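PDB 3MFQ: high-affinity zinc uptake system protein znuA from Streptococcus suis, which binds zinc and probably delivers it to a membrane ABC transporter for uptake into the cell. Local coordinates for residues 12-16 and 253-257; 106-112 and 266-270. All blocks are in the same frame, centred on the assembly; numbering follows the deposited sequence.

Overall arrangement
Strand 8-11 of the N-terminal parallel sheet runs into residues 12-16, the first half of contact 1, which opens helix 14-24. The chain next reaches 106-112 at the start of helix 109-123, passes through the long helix 131-156 and the C-terminal half, and returns along 253-257, closing contact 1 over 236 residues. Helix 266-281 then follows, and its first turn closes contact 2 over 153. The segments alternate, so the two loops cross. Their centres lie about 11 Å apart and they touch: F15 and L256 pack on M269, and F15 meets W106. Together they tie the starts of helices 14-24 and 109-123 to the C-terminal loop and helix, near the zinc ion.

Contact 1. Residues 12-16 and 253-257; sequences TTSFL and SDSLA. With ZN (zinc ion), chain D.
S14 and L256 bring the two backbones closest, CA to CA 5.7 Å, where the first turn of helix 14-24 meets the loop 253-257. The S14 hydroxyl lies between its own backbone N and carbonyl carbon (chi1 54°), turned to the loop, and its OG accepts a hydrogen bond from L256 N at 2.9 Å with an N-H...O angle of 156°. L256 CB rests against the same oxygen, and CD2 lies beside the S14 carbonyl. A water accepts from S14 N and gives a weak bond to S255 OG, a second bridge between the segments. S255 OG in turn donates to its neighbour L256 O at 2.8 Å and is also hydrogen-bonded to G37 N. The F15 ring packs against the loop: L256 N sits over one face of its ring, L256 CD1 comes to 3.3 Å from F15 CD1, and the far edge reaches the backbone, with F15 CZ 3.6 Å from S253 O. W106 and H62 also meet this ring. The CB of D254 points away from 12-16, and its carboxylate binds the zinc ion through both OD1 and OD2, each 2.4 Å from it. The helix start thus backs a metal-ligand loop between the two lobes, and H41, H104 and H170 complete the three-His, one-Asp site, as in Treponema pallidum TroA.

Contact 2. Residues 106-112 and 266-270; sequences WFSIPLY and FIDMY
F266 reaches across from the first turn of helix 266-281 to Y112 on helix 109-123, its CG anti to the backbone N (chi1 171°). At the root, F266 CB lies 3.8 Å from Y112 OH, and CG also faces that hydroxyl. Moving outward, CD1 meets Y112 CZ, CD2 comes to 3.5 Å from Y112 CE2, and CE2 lies just as near Y112 CD2. At the tip, CZ reaches the W106 carbonyl, 3.4 Å from its O, which sits at the ring's edge, while CE1 touches W106 CB. The two side chains thus run past each other in opposite directions, and their rings form an offset (parallel-displaced) stack, centroids 3.7 Å apart and planes only 7° from parallel. Y141 of helix 131-156 packs on both F266 and Y112. One turn on, Y270 offers a ring face to the edge of F107, with centroids 5.8 Å apart and planes at 75°, a T-shaped pair; I109 CG1 lies 4.0 Å from Y270 CE2. M269, bent at chi2 and chi3, brings SD to 4.1 Å from F107 CE1 in an oblique Met-aromatic contact. F173 stacks on the F107 ring as well. The result is a buried aromatic core between the first turns of two helices in a TroA-type metal-binding protein, close to the zinc site, the W106 side chain being about 6 Å from the ion.

Contact 1. Residues 12-16 and 253-257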
ATOM      1  N   THR A  12       6.496   5.720 -10.026  1.00 45.39           N
ATOM      2  CA  THR A  12       7.145   5.821  -8.725  1.00 42.37           C
ATOM      3  C   THR A  12       7.304   4.475  -8.029  1.00 45.58           C
ATOM      4  O   THR A  12       8.414   4.077  -7.685  1.00 48.51           O
ATOM      5  CB  THR A  12       6.409   6.810  -7.793  1.00 42.88           C
ATOM      6  OG1 THR A  12       5.004   6.532  -7.809  1.00 45.52           O
ATOM      7  CG2 THR A  12       6.636   8.239  -8.260  1.00 39.59           C
ATOM      8  N   THR A  13       6.198   3.770  -7.829  1.00 39.20           N
ATOM      9  CA  THR A  13       6.230   2.536  -7.056  1.00 37.88           C
ATOM     10  C   THR A  13       5.867   1.314  -7.884  1.00 36.94           C
ATOM     11  O   THR A  13       5.286   1.428  -8.962  1.00 39.75           O
ATOM     12  CB  THR A  13       5.266   2.600  -5.873  1.00 35.69           C
ATOM     13  OG1 THR A  13       3.939   2.323  -6.333  1.00 37.58           O
ATOM     14  CG2 THR A  13       5.309   3.978  -5.230  1.00 31.72           C
ATOM     15  N   SER A  14       6.205   0.144  -7.357  1.00 50.74           N
ATOM     16  CA  SER A  14       5.882  -1.115  -8.006  1.00 52.62           C
ATOM     17  C   SER A  14       4.380  -1.260  -8.203  1.00 56.70           C
ATOM     18  O   SER A  14       3.930  -1.987  -9.087  1.00 60.40           O
ATOM     19  CB  SER A  14       6.413  -2.283  -7.179  1.00 55.93           C
ATOM     20  OG  SER A  14       5.944  -2.200  -5.845  1.00 61.54           O
ATOM     21  N   PHE A  15       3.604  -0.574  -7.368  1.00 47.03           N
ATOM     22  CA  PHE A  15       2.154  -0.586  -7.509  1.00 44.37           C
ATOM     23  C   PHE A  15       1.790  -0.122  -8.896  1.00 44.20           C
ATOM     24  O   PHE A  15       1.138  -0.829  -9.660  1.00 47.26           O
ATOM     25  CB  PHE A  15       1.502   0.360  -6.508  1.00 43.27           C
ATOM     26  CG  PHE A  15       1.604  -0.093  -5.098  1.00 42.80           C
ATOM     27  CD1 PHE A  15       0.746  -1.057  -4.608  1.00 41.30           C
ATOM     28  CD2 PHE A  15       2.555   0.447  -4.255  1.00 42.36           C
ATOM     29  CE1 PHE A  15       0.839  -1.477  -3.304  1.00 45.95           C
ATOM     30  CE2 PHE A  15       2.654   0.032  -2.950  1.00 43.10           C
ATOM     31  CZ  PHE A  15       1.795  -0.932  -2.472  1.00 43.88           C
ATOM     32  N   LEU A  16       2.213   1.092  -9.210  1.00 50.57           N
ATOM     33  CA  LEU A  16       1.901   1.685 -10.489  1.00 50.73           C
ATOM     34  C   LEU A  16       2.519   0.838 -11.595  1.00 54.27           C
ATOM     35  O   LEU A  16       1.858   0.541 -12.594  1.00 56.36           O
ATOM     36  CB  LEU A  16       2.380   3.136 -10.522  1.00 51.19           C
ATOM     37  CG  LEU A  16       1.890   3.899  -9.285  1.00 55.90           C
ATOM     38  CD1 LEU A  16       2.238   5.375  -9.361  1.00 58.38           C
ATOM     39  CD2 LEU A  16       0.391   3.708  -9.089  1.00 49.43           C
ATOM     40  N   SER A 253       2.852  -3.423   2.546  1.00 45.86           N
ATOM     41  CA  SER A 253       2.115  -2.196   2.797  1.00 44.02           C
ATOM     42  C   SER A 253       2.503  -1.121   1.795  1.00 45.40           C
ATOM     43  O   SER A 253       1.648  -0.556   1.115  1.00 46.49           O
ATOM     44  CB  SER A 253       2.365  -1.696   4.220  1.00 43.06           C
ATOM     45  OG  SER A 253       3.670  -1.157   4.345  1.00 46.45           O
ATOM     46  N   ASP A 254       3.800  -0.850   1.702  1.00 48.46           N
ATOM     47  CA  ASP A 254       4.290   0.248   0.885  1.00 49.03           C
ATOM     48  C   ASP A 254       5.008  -0.226  -0.369  1.00 48.11           C
ATOM     49  O   ASP A 254       5.762   0.531  -0.976  1.00 48.74           O
ATOM     50  CB  ASP A 254       5.219   1.141   1.707  1.00 49.11           C
ATOM     51  CG  ASP A 254       4.500   1.829   2.847  1.00 54.12           C
ATOM     52  OD1 ASP A 254       3.257   1.934   2.788  1.00 50.24           O
ATOM     53  OD2 ASP A 254       5.176   2.266   3.801  1.00 56.61           O
ATOM     54  N   SER A 255       4.772  -1.472  -0.760  1.00 34.41           N
ATOM     55  CA  SER A 255       5.418  -2.013  -1.947  1.00 37.43           C
ATOM     56  C   SER A 255       4.898  -3.390  -2.316  1.00 39.51           C
ATOM     57  O   SER A 255       4.469  -4.155  -1.457  1.00 42.68           O
ATOM     58  CB  SER A 255       6.932  -2.090  -1.741  1.00 42.00           C
ATOM     59  OG  SER A 255       7.568  -2.690  -2.857  1.00 39.23           O
ATOM     60  N   LEU A 256       4.939  -3.695  -3.609  1.00 29.29           N
ATOM     61  CA  LEU A 256       4.693  -5.044  -4.091  1.00 33.24           C
ATOM     62  C   LEU A 256       5.946  -5.875  -3.874  1.00 37.96           C
ATOM     63  O   LEU A 256       6.908  -5.411  -3.263  1.00 37.26           O
ATOM     64  CB  LEU A 256       4.352  -5.022  -5.579  1.00 33.94           C
ATOM     65  CG  LEU A 256       2.877  -4.901  -5.959  1.00 34.37           C
ATOM     66  CD1 LEU A 256       2.123  -4.049  -4.957  1.00 32.05           C
ATOM     67  CD2 LEU A 256       2.733  -4.348  -7.368  1.00 29.85           C
ATOM     68  N   ALA A 257       5.934  -7.103  -4.379  1.00 48.23           N
ATOM     69  CA  ALA A 257       7.109  -7.962  -4.309  1.00 55.81           C
ATOM     70  C   ALA A 257       7.915  -7.854  -5.600  1.00 58.87           C
ATOM     71  O   ALA A 257       7.364  -7.534  -6.654  1.00 57.74           O
ATOM     72  CB  ALA A 257       6.702  -9.403  -4.052  1.00 61.19           C
TER
HETATM   73 ZN    ZN D 401       3.293   3.302   4.756  1.00 48.28          ZN
HETATM   74  O   HOH W   1       8.093  -0.428  -5.241  1.00 27.47           O

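Contact 2. Residues 106-112 and 266-270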
ATOM      1  N   TRP A 106      -4.794   2.348  -1.437  1.00 42.52           N
ATOM      2  CA  TRP A 106      -4.896   1.221  -2.367  1.00 42.14           C
ATOM      3  C   TRP A 106      -5.534  -0.041  -1.781  1.00 41.26           C
ATOM      4  O   TRP A 106      -5.937  -0.935  -2.526  1.00 41.03           O
ATOM      5  CB  TRP A 106      -3.529   0.896  -2.983  1.00 39.25           C
ATOM      6  CG  TRP A 106      -2.434   0.776  -1.980  1.00 38.90           C
ATOM      7  CD1 TRP A 106      -2.059  -0.347  -1.307  1.00 40.09           C
ATOM      8  CD2 TRP A 106      -1.566   1.821  -1.535  1.00 38.95           C
ATOM      9  NE1 TRP A 106      -1.010  -0.068  -0.467  1.00 39.50           N
ATOM     10  CE2 TRP A 106      -0.688   1.258  -0.588  1.00 39.87           C
ATOM     11  CE3 TRP A 106      -1.445   3.177  -1.844  1.00 37.53           C
ATOM     12  CZ2 TRP A 106       0.297   2.004   0.051  1.00 39.71           C
ATOM     13  CZ3 TRP A 106      -0.467   3.915  -1.208  1.00 40.98           C
ATOM     14  CH2 TRP A 106       0.391   3.328  -0.271  1.00 39.25           C
ATOM     15  N   PHE A 107      -5.628  -0.118  -0.456  1.00 38.35           N
ATOM     16  CA  PHE A 107      -6.281  -1.256   0.184  1.00 34.63           C
ATOM     17  C   PHE A 107      -7.798  -1.085   0.209  1.00 36.42           C
ATOM     18  O   PHE A 107      -8.533  -2.018   0.523  1.00 36.43           O
ATOM     19  CB  PHE A 107      -5.730  -1.488   1.592  1.00 34.54           C
ATOM     20  CG  PHE A 107      -4.310  -1.972   1.614  1.00 36.23           C
ATOM     21  CD1 PHE A 107      -3.971  -3.194   1.056  1.00 36.54           C
ATOM     22  CD2 PHE A 107      -3.313  -1.211   2.200  1.00 36.41           C
ATOM     23  CE1 PHE A 107      -2.662  -3.644   1.074  1.00 34.91           C
ATOM     24  CE2 PHE A 107      -2.002  -1.657   2.222  1.00 36.50           C
ATOM     25  CZ  PHE A 107      -1.678  -2.873   1.659  1.00 36.04           C
ATOM     26  N   SER A 108      -8.262   0.115  -0.117  1.00 49.39           N
ATOM     27  CA  SER A 108      -9.678   0.335  -0.361  1.00 48.50           C
ATOM     28  C   SER A 108      -9.933   0.112  -1.842  1.00 48.21           C
ATOM     29  O   SER A 108      -9.861   1.044  -2.638  1.00 49.77           O
ATOM     30  CB  SER A 108     -10.093   1.752   0.034  1.00 50.15           C
ATOM     31  OG  SER A 108     -11.450   2.003  -0.310  1.00 47.86           O
ATOM     32  N   ILE A 109     -10.217  -1.134  -2.206  1.00 43.03           N
ATOM     33  CA  ILE A 109     -10.408  -1.503  -3.605  1.00 43.62           C
ATOM     34  C   ILE A 109     -11.177  -0.460  -4.421  1.00 42.88           C
ATOM     35  O   ILE A 109     -10.800  -0.162  -5.553  1.00 47.93           O
ATOM     36  CB  ILE A 109     -11.065  -2.891  -3.742  1.00 45.66           C
ATOM     37  CG1 ILE A 109     -10.085  -3.974  -3.289  1.00 46.34           C
ATOM     38  CG2 ILE A 109     -11.502  -3.139  -5.173  1.00 42.27           C
ATOM     39  CD1 ILE A 109     -10.605  -5.378  -3.458  1.00 50.87           C
ATOM     40  N   PRO A 110     -12.255   0.100  -3.855  1.00 35.82           N
ATOM     41  CA  PRO A 110     -12.955   1.167  -4.576  1.00 37.20           C
ATOM     42  C   PRO A 110     -12.006   2.303  -4.958  1.00 40.30           C
ATOM     43  O   PRO A 110     -11.987   2.744  -6.108  1.00 41.10           O
ATOM     44  CB  PRO A 110     -13.980   1.657  -3.555  1.00 35.87           C
ATOM     45  CG  PRO A 110     -14.249   0.474  -2.707  1.00 36.34           C
ATOM     46  CD  PRO A 110     -12.947  -0.263  -2.605  1.00 41.52           C
ATOM     47  N   LEU A 111     -11.225   2.766  -3.990  1.00 38.79           N
ATOM     48  CA  LEU A 111     -10.255   3.826  -4.227  1.00 35.88           C
ATOM     49  C   LEU A 111      -9.227   3.425  -5.275  1.00 36.90           C
ATOM     50  O   LEU A 111      -8.832   4.237  -6.108  1.00 39.73           O
ATOM     51  CB  LEU A 111      -9.558   4.207  -2.921  1.00 35.84           C
ATOM     52  CG  LEU A 111     -10.197   5.368  -2.157  1.00 37.83           C
ATOM     53  CD1 LEU A 111     -11.703   5.382  -2.352  1.00 38.95           C
ATOM     54  CD2 LEU A 111      -9.833   5.313  -0.682  1.00 37.35           C
ATOM     55  N   TYR A 112      -8.795   2.169  -5.233  1.00 32.91           N
ATOM     56  CA  TYR A 112      -7.814   1.685  -6.193  1.00 31.29           C
ATOM     57  C   TYR A 112      -8.413   1.629  -7.595  1.00 33.18           C
ATOM     58  O   TYR A 112      -7.765   2.001  -8.571  1.00 34.57           O
ATOM     59  CB  TYR A 112      -7.272   0.317  -5.778  1.00 33.05           C
ATOM     60  CG  TYR A 112      -6.006  -0.079  -6.508  1.00 33.84           C
ATOM     61  CD1 TYR A 112      -4.790   0.516  -6.199  1.00 32.28           C
ATOM     62  CD2 TYR A 112      -6.025  -1.050  -7.502  1.00 33.85           C
ATOM     63  CE1 TYR A 112      -3.632   0.159  -6.860  1.00 33.39           C
ATOM     64  CE2 TYR A 112      -4.870  -1.414  -8.168  1.00 35.66           C
ATOM     65  CZ  TYR A 112      -3.676  -0.806  -7.843  1.00 36.52           C
ATOM     66  OH  TYR A 112      -2.520  -1.163  -8.501  1.00 36.62           O
ATOM     67  N   PHE A 266      -0.448  -6.669  -8.054  1.00 56.31           N
ATOM     68  CA  PHE A 266      -1.263  -6.052  -7.014  1.00 51.66           C
ATOM     69  C   PHE A 266      -2.274  -7.024  -6.422  1.00 52.30           C
ATOM     70  O   PHE A 266      -2.339  -7.201  -5.208  1.00 53.94           O
ATOM     71  CB  PHE A 266      -1.980  -4.816  -7.560  1.00 49.15           C
ATOM     72  CG  PHE A 266      -2.999  -4.247  -6.620  1.00 46.65           C
ATOM     73  CD1 PHE A 266      -2.618  -3.395  -5.598  1.00 46.59           C
ATOM     74  CD2 PHE A 266      -4.339  -4.571  -6.753  1.00 45.42           C
ATOM     75  CE1 PHE A 266      -3.556  -2.873  -4.727  1.00 47.19           C
ATOM     76  CE2 PHE A 266      -5.282  -4.053  -5.887  1.00 48.26           C
ATOM     77  CZ  PHE A 266      -4.891  -3.203  -4.871  1.00 48.15           C
ATOM     78  N   ILE A 267      -3.066  -7.650  -7.285  1.00 50.08           N
ATOM     79  CA  ILE A 267      -4.095  -8.575  -6.832  1.00 49.37           C
ATOM     80  C   ILE A 267      -3.487  -9.747  -6.072  1.00 54.82           C
ATOM     81  O   ILE A 267      -4.064 -10.229  -5.099  1.00 56.55           O
ATOM     82  CB  ILE A 267      -4.942  -9.101  -8.002  1.00 54.35           C
ATOM     83  CG1 ILE A 267      -5.677  -7.949  -8.687  1.00 48.28           C
ATOM     84  CG2 ILE A 267      -5.935 -10.143  -7.514  1.00 53.39           C
ATOM     85  CD1 ILE A 267      -6.599  -8.391  -9.799  1.00 42.30           C
ATOM     86  N   ASP A 268      -2.320 -10.202  -6.516  1.00 54.17           N
ATOM     87  CA  ASP A 268      -1.627 -11.293  -5.840  1.00 54.20           C
ATOM     88  C   ASP A 268      -1.064 -10.833  -4.501  1.00 51.94           C
ATOM     89  O   ASP A 268      -1.155 -11.543  -3.503  1.00 53.33           O
ATOM     90  CB  ASP A 268      -0.524 -11.869  -6.730  1.00 62.84           C
ATOM     91  CG  ASP A 268      -1.077 -12.636  -7.917  1.00 65.77           C
ATOM     92  OD1 ASP A 268      -2.297 -12.908  -7.934  1.00 59.37           O
ATOM     93  OD2 ASP A 268      -0.296 -12.970  -8.831  1.00 68.92           O
ATOM     94  N   MET A 269      -0.487  -9.637  -4.483  1.00 46.82           N
ATOM     95  CA  MET A 269      -0.013  -9.048  -3.241  1.00 44.17           C
ATOM     96  C   MET A 269      -1.164  -8.962  -2.251  1.00 42.74           C
ATOM     97  O   MET A 269      -0.985  -9.146  -1.051  1.00 46.56           O
ATOM     98  CB  MET A 269       0.572  -7.658  -3.495  1.00 45.76           C
ATOM     99  CG  MET A 269       0.932  -6.884  -2.236  1.00 45.42           C
ATOM    100  SD  MET A 269      -0.478  -6.070  -1.461  1.00 49.32           S
ATOM    101  CE  MET A 269      -0.894  -4.850  -2.703  1.00 40.65           C
ATOM    102  N   TYR A 270      -2.353  -8.684  -2.768  1.00 53.52           N
ATOM    103  CA  TYR A 270      -3.535  -8.550  -1.931  1.00 53.64           C
ATOM    104  C   TYR A 270      -3.926  -9.885  -1.316  1.00 56.31           C
ATOM    105  O   TYR A 270      -4.124  -9.993  -0.104  1.00 57.17           O
ATOM    106  CB  TYR A 270      -4.699  -8.024  -2.761  1.00 55.21           C
ATOM    107  CG  TYR A 270      -5.559  -7.024  -2.043  1.00 53.23           C
ATOM    108  CD1 TYR A 270      -6.284  -7.386  -0.918  1.00 50.00           C
ATOM    109  CD2 TYR A 270      -5.656  -5.714  -2.495  1.00 48.98           C
ATOM    110  CE1 TYR A 270      -7.070  -6.474  -0.263  1.00 48.27           C
ATOM    111  CE2 TYR A 270      -6.447  -4.794  -1.842  1.00 48.38           C
ATOM    112  CZ  TYR A 270      -7.152  -5.181  -0.725  1.00 49.70           C
ATOM    113  OH  TYR A 270      -7.948  -4.278  -0.059  1.00 49.85           O
TER